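Local coordinates for protein AmbC (Sorangium cellulosum, PDB 5O15) that catalyses, as a bifunctional dehydratase-cyclase domain of a polyketide synthase, both a dehydration and a heterocycle-forming cyclisation in ambruticin biosynthesis, at residues 145-150 against 273-278; 41-46 against 92-97; 164-169 against 221-226; 194-199 against 210-215; 52-57 against 295-300. All coordinates share one frame; numbering follows the deposited sequence.

Contact 1. Residues 145-150 against 273-278; sequences TAWAAG and SIELAD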
# COMPACT_ATOMS: atom_id res chain seq x y z
N THR A 145 19.83 5.11 2.75
CA THR A 145 19.40 4.14 3.74
C THR A 145 20.45 3.96 4.82
O THR A 145 20.48 2.93 5.50
CB THR A 145 19.03 2.81 3.08
OG1 THR A 145 20.10 2.40 2.22
CG2 THR A 145 17.72 2.98 2.26
N ALA A 146 21.29 4.97 5.04
CA ALA A 146 22.27 4.89 6.12
C ALA A 146 21.61 4.70 7.48
O ALA A 146 22.20 4.11 8.39
CB ALA A 146 23.15 6.13 6.11
N TRP A 147 20.37 5.16 7.63
CA TRP A 147 19.63 4.99 8.87
C TRP A 147 19.36 3.52 9.19
O TRP A 147 19.08 3.21 10.35
CB TRP A 147 18.28 5.75 8.82
CG TRP A 147 17.43 5.44 7.61
CD1 TRP A 147 17.40 6.13 6.43
CD2 TRP A 147 16.55 4.33 7.45
NE1 TRP A 147 16.55 5.50 5.55
CE2 TRP A 147 16.03 4.39 6.16
CE3 TRP A 147 16.14 3.28 8.28
CZ2 TRP A 147 15.13 3.45 5.67
CZ3 TRP A 147 15.24 2.36 7.79
CH2 TRP A 147 14.76 2.43 6.50
N ALA A 148 19.41 2.63 8.21
CA ALA A 148 19.17 1.20 8.41
C ALA A 148 20.45 0.46 8.76
O ALA A 148 20.38 -0.70 9.15
CB ALA A 148 18.56 0.62 7.12
N ALA A 149 21.60 1.09 8.62
CA ALA A 149 22.91 0.50 8.87
C ALA A 149 23.39 0.87 10.27
O ALA A 149 23.02 1.91 10.81
CB ALA A 149 23.91 1.03 7.83
N GLY A 150 24.27 0.02 10.83
CA GLY A 150 24.86 0.34 12.12
C GLY A 150 23.87 0.14 13.24
O GLY A 150 23.13 -0.83 13.27
N SER A 273 6.17 10.28 4.86
CA SER A 273 6.99 9.62 3.85
C SER A 273 7.38 8.24 4.37
O SER A 273 7.42 8.01 5.59
CB SER A 273 8.26 10.42 3.53
OG SER A 273 9.11 10.49 4.68
N ILE A 274 7.68 7.34 3.45
CA ILE A 274 8.07 5.97 3.80
C ILE A 274 9.31 5.61 3.03
O ILE A 274 9.32 5.74 1.79
CB ILE A 274 6.96 4.95 3.49
CG1 ILE A 274 5.68 5.29 4.24
CG2 ILE A 274 7.43 3.52 3.79
CD1 ILE A 274 4.47 4.48 3.81
N GLU A 275 10.32 5.11 3.71
CA GLU A 275 11.52 4.60 3.08
C GLU A 275 11.75 3.19 3.58
O GLU A 275 11.66 2.94 4.78
CB GLU A 275 12.73 5.47 3.38
CG GLU A 275 12.63 6.90 2.91
CD GLU A 275 13.61 7.71 3.70
OE1 GLU A 275 14.83 7.47 3.56
OE2 GLU A 275 13.17 8.51 4.57
N LEU A 276 12.08 2.28 2.67
CA LEU A 276 12.26 0.86 2.98
C LEU A 276 13.63 0.39 2.54
O LEU A 276 14.07 0.70 1.42
CB LEU A 276 11.17 0.04 2.29
CG LEU A 276 9.74 0.47 2.61
CD1 LEU A 276 8.73 -0.29 1.79
CD2 LEU A 276 9.42 0.29 4.09
N ALA A 277 14.29 -0.37 3.41
CA ALA A 277 15.60 -0.93 3.18
C ALA A 277 15.59 -2.44 3.37
O ALA A 277 14.90 -2.97 4.25
CB ALA A 277 16.61 -0.29 4.14
N ASP A 278 16.41 -3.12 2.58
CA ASP A 278 16.57 -4.56 2.68
C ASP A 278 17.49 -4.94 3.83
O ASP A 278 18.06 -4.09 4.52
CB ASP A 278 17.00 -5.18 1.35
CG ASP A 278 18.44 -4.88 0.95
OD1 ASP A 278 19.29 -4.56 1.80
OD2 ASP A 278 18.69 -5.02 -0.29

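Contact 2. Residues 41-46 against 92-97; sequences STVEHA and PARGAV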
# COMPACT_ATOMS: atom_id res chain seq x y z
N SER A 41 -8.25 -13.74 -7.06
CA SER A 41 -9.06 -14.74 -6.37
C SER A 41 -8.78 -14.71 -4.87
O SER A 41 -7.62 -14.77 -4.45
CB SER A 41 -8.71 -16.13 -6.87
OG SER A 41 -9.23 -17.12 -6.02
N THR A 42 -9.84 -14.64 -4.07
CA THR A 42 -9.70 -14.71 -2.62
C THR A 42 -9.59 -16.14 -2.12
O THR A 42 -9.41 -16.35 -0.91
CB THR A 42 -10.85 -13.98 -1.90
OG1 THR A 42 -12.09 -14.67 -2.14
CG2 THR A 42 -10.96 -12.49 -2.33
N VAL A 43 -9.69 -17.12 -3.01
CA VAL A 43 -9.30 -18.48 -2.70
C VAL A 43 -7.79 -18.63 -2.83
O VAL A 43 -7.13 -19.15 -1.92
CB VAL A 43 -10.05 -19.47 -3.61
CG1 VAL A 43 -9.69 -20.90 -3.27
CG2 VAL A 43 -11.56 -19.26 -3.52
N GLU A 44 -7.22 -18.17 -3.94
CA GLU A 44 -5.78 -18.31 -4.14
C GLU A 44 -5.00 -17.36 -3.25
O GLU A 44 -3.91 -17.71 -2.77
CB GLU A 44 -5.42 -18.06 -5.60
CG GLU A 44 -6.15 -18.95 -6.61
CD GLU A 44 -6.06 -18.45 -8.05
OE1 GLU A 44 -5.19 -17.59 -8.34
OE2 GLU A 44 -6.87 -18.90 -8.89
N HIS A 45 -5.56 -16.18 -2.98
CA HIS A 45 -4.94 -15.14 -2.17
C HIS A 45 -5.82 -14.88 -0.96
O HIS A 45 -6.27 -13.75 -0.74
CB HIS A 45 -4.72 -13.87 -3.00
CG HIS A 45 -3.67 -14.06 -4.02
ND1 HIS A 45 -2.33 -13.89 -3.75
CD2 HIS A 45 -3.74 -14.53 -5.29
CE1 HIS A 45 -1.62 -14.22 -4.82
NE2 HIS A 45 -2.46 -14.62 -5.76
N ALA A 46 -6.05 -15.91 -0.16
CA ALA A 46 -6.93 -15.77 1.00
C ALA A 46 -6.41 -14.74 1.98
O ALA A 46 -7.20 -14.17 2.73
CB ALA A 46 -7.11 -17.13 1.70
N PRO A 92 -14.93 -10.58 -2.07
CA PRO A 92 -15.84 -11.71 -1.85
C PRO A 92 -15.20 -12.71 -0.91
O PRO A 92 -13.98 -12.88 -0.89
CB PRO A 92 -15.98 -12.31 -3.25
CG PRO A 92 -14.65 -12.05 -3.87
CD PRO A 92 -14.21 -10.70 -3.35
N ALA A 93 -16.05 -13.39 -0.12
CA ALA A 93 -15.54 -14.32 0.87
C ALA A 93 -14.89 -15.54 0.21
O ALA A 93 -13.94 -16.10 0.76
CB ALA A 93 -16.65 -14.76 1.82
N ARG A 94 -15.38 -15.94 -0.96
CA ARG A 94 -14.85 -17.09 -1.67
C ARG A 94 -15.15 -16.92 -3.16
O ARG A 94 -16.03 -17.57 -3.71
CB ARG A 94 -15.46 -18.39 -1.13
CG ARG A 94 -14.97 -19.66 -1.84
CD ARG A 94 -15.38 -20.93 -1.11
NE ARG A 94 -14.81 -21.00 0.23
CZ ARG A 94 -13.60 -21.47 0.51
NH1 ARG A 94 -12.80 -21.93 -0.45
NH2 ARG A 94 -13.18 -21.48 1.77
N GLY A 95 -14.42 -16.02 -3.80
CA GLY A 95 -14.67 -15.73 -5.19
C GLY A 95 -13.53 -14.95 -5.77
O GLY A 95 -12.41 -14.98 -5.25
N ALA A 96 -13.80 -14.25 -6.86
CA ALA A 96 -12.75 -13.53 -7.56
C ALA A 96 -13.31 -12.27 -8.19
O ALA A 96 -14.51 -12.16 -8.46
CB ALA A 96 -12.10 -14.41 -8.62
N VAL A 97 -12.42 -11.30 -8.38
CA VAL A 97 -12.74 -10.12 -9.15
C VAL A 97 -11.78 -10.06 -10.34
O VAL A 97 -10.63 -10.49 -10.27
CB VAL A 97 -12.67 -8.80 -8.34
CG1 VAL A 97 -13.67 -8.82 -7.20
CG2 VAL A 97 -11.29 -8.59 -7.83
O HOH W 1 -11.17 -17.77 0.58

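Contact 3. Residues 164-169 against 221-226; sequences RWVEAL and LLRAEL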
# COMPACT_ATOMS: atom_id res chain seq x y z
N ARG A 164 0.99 -3.45 22.11
CA ARG A 164 -0.05 -2.73 22.81
C ARG A 164 -1.31 -2.70 21.94
O ARG A 164 -1.25 -2.45 20.72
CB ARG A 164 0.42 -1.34 23.15
CG ARG A 164 -0.55 -0.57 24.00
CD ARG A 164 0.05 0.75 24.35
NE ARG A 164 -0.54 1.43 25.51
CZ ARG A 164 -1.54 2.30 25.40
NH1 ARG A 164 -2.04 2.54 24.20
NH2 ARG A 164 -1.95 2.96 26.46
N TRP A 165 -2.44 -2.94 22.56
CA TRP A 165 -3.70 -3.06 21.84
C TRP A 165 -4.09 -1.72 21.25
O TRP A 165 -4.07 -0.68 21.92
CB TRP A 165 -4.75 -3.51 22.85
CG TRP A 165 -6.11 -3.68 22.26
CD1 TRP A 165 -7.09 -2.73 22.21
CD2 TRP A 165 -6.67 -4.88 21.74
NE1 TRP A 165 -8.22 -3.27 21.65
CE2 TRP A 165 -8.00 -4.59 21.37
CE3 TRP A 165 -6.20 -6.18 21.59
CZ2 TRP A 165 -8.86 -5.54 20.84
CZ3 TRP A 165 -7.05 -7.14 21.06
CH2 TRP A 165 -8.38 -6.81 20.70
N VAL A 166 -4.45 -1.75 19.97
CA VAL A 166 -5.04 -0.62 19.25
C VAL A 166 -6.35 -1.16 18.71
O VAL A 166 -6.35 -2.00 17.81
CB VAL A 166 -4.12 -0.15 18.11
CG1 VAL A 166 -4.80 0.94 17.28
CG2 VAL A 166 -2.83 0.38 18.64
N GLU A 167 -7.48 -0.69 19.25
CA GLU A 167 -8.76 -1.30 18.91
C GLU A 167 -8.97 -1.36 17.40
O GLU A 167 -9.39 -2.38 16.87
CB GLU A 167 -9.88 -0.54 19.59
CG GLU A 167 -11.26 -1.11 19.39
CD GLU A 167 -11.60 -2.30 20.27
OE1 GLU A 167 -10.91 -2.56 21.28
OE2 GLU A 167 -12.59 -2.97 19.95
N ALA A 168 -8.71 -0.24 16.70
CA ALA A 168 -9.03 -0.15 15.28
C ALA A 168 -8.26 -1.17 14.45
O ALA A 168 -8.71 -1.49 13.33
CB ALA A 168 -8.79 1.28 14.78
N LEU A 169 -7.11 -1.66 14.92
CA LEU A 169 -6.39 -2.73 14.25
C LEU A 169 -6.73 -4.09 14.86
O LEU A 169 -7.21 -5.00 14.20
CB LEU A 169 -4.88 -2.49 14.31
CG LEU A 169 -4.41 -1.26 13.54
CD1 LEU A 169 -2.94 -1.10 13.75
CD2 LEU A 169 -4.70 -1.39 12.03
N LEU A 221 3.13 3.13 11.71
CA LEU A 221 2.70 4.50 11.91
C LEU A 221 1.46 4.58 12.80
O LEU A 221 1.40 5.38 13.73
CB LEU A 221 2.44 5.11 10.55
CG LEU A 221 1.81 6.49 10.60
CD1 LEU A 221 2.73 7.46 11.33
CD2 LEU A 221 1.56 6.98 9.22
N LEU A 222 0.46 3.77 12.51
CA LEU A 222 -0.77 3.83 13.29
C LEU A 222 -0.55 3.39 14.73
O LEU A 222 -1.12 3.97 15.65
CB LEU A 222 -1.85 2.98 12.63
CG LEU A 222 -2.37 3.48 11.29
CD1 LEU A 222 -3.33 2.48 10.66
CD2 LEU A 222 -3.01 4.85 11.42
N ARG A 223 0.27 2.36 14.95
CA ARG A 223 0.51 1.95 16.32
C ARG A 223 1.25 3.02 17.10
O ARG A 223 1.00 3.21 18.29
CB ARG A 223 1.27 0.62 16.35
CG ARG A 223 0.38 -0.54 15.92
CD ARG A 223 1.05 -1.89 15.97
NE ARG A 223 0.14 -2.94 15.57
CZ ARG A 223 -0.85 -3.43 16.29
NH1 ARG A 223 -1.03 -3.09 17.56
NH2 ARG A 223 -1.69 -4.29 15.74
N ALA A 224 2.12 3.76 16.44
CA ALA A 224 2.78 4.88 17.09
C ALA A 224 1.80 6.02 17.35
O ALA A 224 1.79 6.60 18.44
CB ALA A 224 3.95 5.33 16.21
N GLU A 225 0.94 6.34 16.39
CA GLU A 225 0.05 7.50 16.51
C GLU A 225 -1.21 7.25 17.35
O GLU A 225 -1.74 8.20 17.93
CB GLU A 225 -0.37 7.96 15.12
CG GLU A 225 0.76 8.60 14.38
CD GLU A 225 0.96 10.05 14.79
OE1 GLU A 225 -0.06 10.75 14.97
OE2 GLU A 225 2.12 10.49 14.94
N LEU A 226 -1.73 6.02 17.38
CA LEU A 226 -2.94 5.67 18.11
C LEU A 226 -2.63 5.00 19.44
O LEU A 226 -3.53 4.45 20.10
CB LEU A 226 -3.81 4.75 17.24
CG LEU A 226 -4.70 5.43 16.18
CD1 LEU A 226 -3.92 6.30 15.19
CD2 LEU A 226 -5.51 4.39 15.43
O HOH W 2 0.68 -1.21 19.37
O HOH W 3 -4.31 4.10 22.96

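Contact 4. Residues 194-199 against 210-215; sequences LALPEG and HPALLD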
# COMPACT_ATOMS: atom_id res chain seq x y z
N LEU A 194 9.82 -4.80 9.68
CA LEU A 194 8.61 -5.30 9.03
C LEU A 194 8.88 -6.70 8.50
O LEU A 194 9.93 -6.96 7.92
CB LEU A 194 8.21 -4.41 7.87
CG LEU A 194 8.11 -2.90 8.14
CD1 LEU A 194 7.63 -2.18 6.88
CD2 LEU A 194 7.21 -2.56 9.32
N ALA A 195 7.92 -7.60 8.66
CA ALA A 195 8.11 -8.94 8.12
C ALA A 195 6.76 -9.57 7.86
O ALA A 195 5.87 -9.48 8.71
CB ALA A 195 8.88 -9.85 9.10
N LEU A 196 6.62 -10.16 6.68
CA LEU A 196 5.42 -10.92 6.37
C LEU A 196 5.34 -12.15 7.27
O LEU A 196 6.36 -12.83 7.51
CB LEU A 196 5.44 -11.38 4.92
CG LEU A 196 5.28 -10.31 3.81
CD1 LEU A 196 5.52 -10.89 2.44
CD2 LEU A 196 3.92 -9.74 3.80
N PRO A 197 4.17 -12.47 7.80
CA PRO A 197 4.00 -13.69 8.59
C PRO A 197 4.22 -14.94 7.77
O PRO A 197 4.16 -14.95 6.53
CB PRO A 197 2.55 -13.60 9.08
CG PRO A 197 2.16 -12.18 8.90
CD PRO A 197 2.96 -11.63 7.80
N GLU A 198 4.48 -16.03 8.49
CA GLU A 198 4.66 -17.32 7.88
C GLU A 198 3.47 -17.65 6.99
O GLU A 198 2.33 -17.28 7.29
CB GLU A 198 4.80 -18.36 9.00
CG GLU A 198 4.73 -19.82 8.59
CD GLU A 198 4.83 -20.77 9.80
OE1 GLU A 198 5.31 -20.33 10.87
OE2 GLU A 198 4.43 -21.95 9.67
N GLY A 199 3.75 -18.34 5.89
CA GLY A 199 2.72 -18.70 4.94
C GLY A 199 2.58 -17.60 3.92
O GLY A 199 2.84 -17.80 2.73
N HIS A 210 4.93 -6.72 -1.90
CA HIS A 210 3.74 -7.38 -1.41
C HIS A 210 2.89 -6.36 -0.66
O HIS A 210 3.39 -5.68 0.25
CB HIS A 210 4.15 -8.50 -0.45
CG HIS A 210 3.05 -9.45 -0.12
ND1 HIS A 210 1.94 -9.07 0.59
CD2 HIS A 210 2.91 -10.77 -0.40
CE1 HIS A 210 1.16 -10.13 0.77
NE2 HIS A 210 1.73 -11.17 0.18
N PRO A 211 1.60 -6.26 -0.97
CA PRO A 211 0.77 -5.24 -0.31
C PRO A 211 0.71 -5.34 1.19
O PRO A 211 0.56 -4.32 1.87
CB PRO A 211 -0.60 -5.46 -0.97
CG PRO A 211 -0.26 -5.96 -2.33
CD PRO A 211 0.94 -6.86 -2.14
N ALA A 212 0.82 -6.55 1.74
CA ALA A 212 0.80 -6.67 3.20
C ALA A 212 2.10 -6.16 3.83
O ALA A 212 2.09 -5.75 4.99
CB ALA A 212 0.52 -8.11 3.63
N LEU A 213 3.19 -6.15 3.08
CA LEU A 213 4.45 -5.64 3.58
C LEU A 213 4.48 -4.12 3.55
O LEU A 213 4.84 -3.48 4.54
CB LEU A 213 5.59 -6.29 2.80
CG LEU A 213 7.00 -5.98 3.25
CD1 LEU A 213 7.24 -6.39 4.71
CD2 LEU A 213 7.96 -6.69 2.37
N LEU A 214 4.00 -3.50 2.45
CA LEU A 214 3.87 -2.05 2.49
C LEU A 214 2.84 -1.63 3.54
O LEU A 214 3.05 -0.64 4.25
CB LEU A 214 3.53 -1.51 1.10
CG LEU A 214 3.38 0.02 1.04
CD1 LEU A 214 4.69 0.71 1.46
CD2 LEU A 214 2.99 0.48 -0.38
N ASP A 215 1.76 -2.39 3.69
CA ASP A 215 0.78 -2.05 4.72
C ASP A 215 1.37 -2.09 6.13
O ASP A 215 0.95 -1.34 7.01
CB ASP A 215 -0.44 -2.95 4.64
CG ASP A 215 -1.56 -2.45 5.49
OD1 ASP A 215 -2.24 -1.49 5.07
OD2 ASP A 215 -1.78 -3.00 6.60

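Contact 5. Residues 52-57 against 295-300; sequences VVLGTV and ATAEHV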
# COMPACT_ATOMS: atom_id res chain seq x y z
N VAL A 52 -9.48 -6.57 7.31
CA VAL A 52 -10.78 -6.16 7.81
C VAL A 52 -10.64 -4.77 8.40
O VAL A 52 -9.88 -4.57 9.36
CB VAL A 52 -11.32 -7.16 8.85
CG1 VAL A 52 -12.71 -6.74 9.31
CG2 VAL A 52 -11.31 -8.58 8.29
N VAL A 53 -11.37 -3.80 7.81
CA VAL A 53 -11.27 -2.40 8.19
C VAL A 53 -12.55 -2.03 8.93
O VAL A 53 -13.62 -1.86 8.33
CB VAL A 53 -11.06 -1.51 6.98
CG1 VAL A 53 -10.97 -0.10 7.43
CG2 VAL A 53 -9.80 -1.93 6.23
N LEU A 54 -12.46 -1.99 10.27
CA LEU A 54 -13.60 -1.61 11.11
C LEU A 54 -14.83 -2.45 10.79
O LEU A 54 -15.97 -1.97 10.80
CB LEU A 54 -13.92 -0.11 11.02
CG LEU A 54 -12.78 0.88 11.31
CD1 LEU A 54 -13.22 2.31 11.09
CD2 LEU A 54 -12.22 0.66 12.75
N GLY A 55 -14.61 -3.73 10.49
CA GLY A 55 -15.67 -4.67 10.20
C GLY A 55 -15.92 -4.92 8.72
O GLY A 55 -16.66 -5.86 8.40
N THR A 56 -15.34 -4.14 7.81
CA THR A 56 -15.60 -4.26 6.38
C THR A 56 -14.38 -4.83 5.69
O THR A 56 -13.27 -4.30 5.82
CB THR A 56 -15.96 -2.89 5.82
OG1 THR A 56 -17.20 -2.47 6.42
CG2 THR A 56 -16.13 -2.92 4.28
N VAL A 57 -14.59 -5.86 4.87
CA VAL A 57 -13.48 -6.57 4.26
C VAL A 57 -13.20 -5.93 2.91
O VAL A 57 -14.00 -6.05 1.98
CB VAL A 57 -13.79 -8.06 4.11
CG1 VAL A 57 -12.56 -8.78 3.64
CG2 VAL A 57 -14.33 -8.65 5.43
N ALA A 295 -11.66 7.91 9.19
CA ALA A 295 -12.94 7.42 8.67
C ALA A 295 -13.63 6.60 9.75
O ALA A 295 -12.99 5.86 10.50
CB ALA A 295 -12.72 6.50 7.47
N THR A 296 -14.95 6.72 9.81
CA THR A 296 -15.73 5.91 10.74
C THR A 296 -16.08 4.56 10.10
O THR A 296 -15.97 4.37 8.88
CB THR A 296 -17.05 6.60 11.06
OG1 THR A 296 -17.85 6.63 9.87
CG2 THR A 296 -16.85 8.00 11.59
N ALA A 297 -16.54 3.63 10.96
CA ALA A 297 -16.94 2.31 10.49
C ALA A 297 -18.04 2.42 9.44
O ALA A 297 -18.04 1.68 8.46
CB ALA A 297 -17.38 1.43 11.67
N GLU A 298 -19.04 3.27 9.70
CA GLU A 298 -20.15 3.42 8.76
C GLU A 298 -19.67 4.02 7.44
O GLU A 298 -20.15 3.63 6.38
CB GLU A 298 -21.22 4.31 9.39
CG GLU A 298 -22.42 4.56 8.52
CD GLU A 298 -23.14 3.30 8.08
OE1 GLU A 298 -23.91 3.37 7.09
OE2 GLU A 298 -22.94 2.23 8.69
N HIS A 299 -18.73 4.96 7.49
CA HIS A 299 -18.21 5.53 6.25
C HIS A 299 -17.57 4.45 5.39
O HIS A 299 -17.82 4.37 4.18
CB HIS A 299 -17.17 6.60 6.57
CG HIS A 299 -16.59 7.25 5.36
ND1 HIS A 299 -17.19 8.34 4.77
CD2 HIS A 299 -15.51 6.96 4.60
CE1 HIS A 299 -16.50 8.70 3.70
NE2 HIS A 299 -15.47 7.88 3.57
N VAL A 300 -16.75 3.59 6.01
CA VAL A 300 -16.09 2.52 5.28
C VAL A 300 -17.11 1.53 4.74
O VAL A 300 -17.02 1.09 3.59
CB VAL A 300 -15.02 1.84 6.16
CG1 VAL A 300 -14.41 0.67 5.41
CG2 VAL A 300 -13.96 2.84 6.56
O HOH W 4 -17.14 -0.94 8.56

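Contact 1. Residues 145-150 against 273-278
E275 meets the indole of W147 with its carboxylate turned almost at right angles to the ring, the two planes 82° apart. W147 NE1 donates to E275 OE1 at 3.3 Å, a bent bond (136° at the hydrogen) that reaches the oxygen from above the carboxylate plane and leaves the indole plane at a tilt. The other carboxylate oxygen, OE2, is in a salt bridge with R258, which probably limits the rotation of the carboxylate. The main chain of E275 takes part too, its O lying 3.6 Å from W147 CH2. With CG between its own N and carbonyl carbon (chi1 52°), W147 turns the six-membered part of the indole toward the strand. L276 points away. A277 then fills the middle of the contact: its CB lies 3.7 Å from A148 CB, 3.9 Å from T145 CG2 and 4.0 Å from W147 CH2, so T145, just ahead of the 3-10 turn, and W147 and A148 within it gather round one methyl. The T145 hydroxyl is engaged elsewhere, with G281 O and a bound glycerol. Strand 269-277 thus carries the 145-150 loop on one side, while I274 packs on helix 211-225 and L276 on strand 254-261.

Contact 2. Residues 41-46 against 92-97
The T42 hydroxyl lies within hydrogen-bonding distance of two carbonyls at once, OG1 being 2.9 Å from P92 O and 3.1 Å from G95 O, and its single proton cannot be assigned to either. A chi1 of 66° sets OG1 between the backbone N and the carbonyl carbon of T42, facing the 92-95 loop, while CG2 rests against P92 CD. G95 O is also the acceptor of T42 N, at 2.8 Å, nearly along the C=O axis, and S41 CA adds a CA-H...O contact to the same oxygen. Just beyond, S41 and A96 form an antiparallel non-hydrogen-bonded pair with CA atoms 4.1 Å apart. V43 CG2 meets the aliphatic part of R94 at a slant, 3.8 Å from its CG, and a water donates to both T42 O and A93 O. S41 OG, anti to its own N (chi1 166°), turns back to accept from E44 N at 3.1 Å in an ST motif, with a weaker bond from V43 N. A valine in its place would probably leave E44 N without its mate and free the turn after strand 34-41 to shift. The joint thus rests chiefly on main-chain carbonyls as acceptors, G95 O taking the T42 N-H.

Contact 3. Residues 164-169 against 221-226
V166 and L226 make the tightly packed side of this contact, their side chains crossing at about a right angle with V166 CG1 3.9 Å from L226 CB and 4.0 Å from its CD2. Beside them R223 stretches out from CG to NE and brings its guanidinium against L169, whose CD1 sits 3.7 Å above the plane of the R223 group, over one face and offset toward the rim. L169 CD2 and L222 CD1 meet more loosely. A salt bridge from R223 NH2 to D170 OD1 probably steadies the guanidinium with this face against the leucine. The opposite character prevails near R164, an exposed residue, where water does the joining. R164 O lies in the plane of the R223 guanidinium, but the angle to NH1 is poor and no direct bond forms; instead a water donates to R164 O at 2.7 Å and accepts from R223 NH1 at 3.1 Å. A second water accepts from R164 NH1 and donates to L226 O, just past the helix. The short helix starting after V166 thereby covers the C-terminal end of helix 211-225, the long helix that a sheet wraps in a hotdog fold.

Contact 4. Residues 194-199 against 210-215
L196 lies across the imidazole of H210 where helix 211-225 of the hotdog fold begins, in the HPALLD sequence that matches a motif of polyketide synthase dehydratases. Its two methyls divide the ring between them: CD2 makes a CH-pi contact 4.0 Å from the H210 centroid and only 18° off the ring normal, and CD1 sits 3.8 Å from H210 CG. The imidazole is held in this pose by its edge. With H210 CG anti to the backbone N (chi1 -166°), ND1 swings back over the first turn and accepts from A212 N at 3.0 Å, almost exactly in the ring plane, an N-terminal capping bond. The rings of W47 and F207 also meet H210. Replacing the imidazole by the methyl of an alanine is likely to take the capping acceptor from A212 N and open a gap beside the L196 methyls. Against the helix itself L196 stands at about a right angle to L213: its CD2 fits between A212 CB, 3.8 Å away, and L213 CB, 4.0 Å away. L213 CD1 in turn reaches L194 CB at 3.9 Å. In relatives the aspartate of this motif is catalytic, and D215 is its counterpart by sequence, one turn on from the capped end. There, H210 O accepts from both L213 N and L214 N.

Contact 5. Residues 52-57 against 295-300
L54 and V300 carry most of the apolar contact, L54 against the start of the helix and V300 against the hairpin strands. L54, at the corner of its turn, lays CB against A297 CB at 3.8 Å and reaches with CD1 over the start of the helix, 3.6 Å from A297 N and as near to A295 O. V300 CG1, anti to its own N (chi1 176°), points into the hairpin: it comes to 4.1 Å from V53 CG1, the two valines crossing at about a right angle, and to 3.9 Å from T56 CB, where the threonine and valine side chains run alongside in opposite senses. M238 of strand 236-247 touches both V53 and V300 and closes the apolar cluster.

No direct hydrogen bond spans the two segments, and a single water takes its place. It donates to L54 O at 2.7 Å and to A297 O at 2.8 Å while accepting from T56 OG1 at 2.6 Å, so the polar atoms at this side of the contact are joined through one molecule.

Backbone bonds and a cap give each partner its shape. V53 and T56 pair through both their N and O atoms, and T296 OG1 accepts from H299 N at 3.0 Å as the N-cap of helix 297-305.

The 52-57 segment is a tight beta hairpin whose two-residue loop, L54-G55, is a type I' turn with both residues at positive phi. G55 matches the glycine of the HxxxGxxxxP motif of polyketide synthase dehydratases, whose histidine, just before V52, is catalytic in relatives; here the hairpin rests on the C-terminal helix.

Contacts 3 and 4 use the two ends of helix 211-225, with centres about 17 Å apart. Each has a direct neighbour: contact 4 touches contact 1 through L194 CD1 and L276 CD2, 4.1 Å apart, and contact 3 touches contact 5 through A168 CB and L54 CD2, 4.0 Å apart. Contacts 1 and 2 lie on opposite sides of the chain's centre, about 34 Å between centres, in the C-terminal and N-terminal parts of the double hotdog; contact 5 brings the two parts together. Contacts 4 and 5 are about 21 Å apart between centres. By motif, the probable catalytic histidine adjoins the hairpin of contact 5 and the probable aspartate, D215, lies in contact 4.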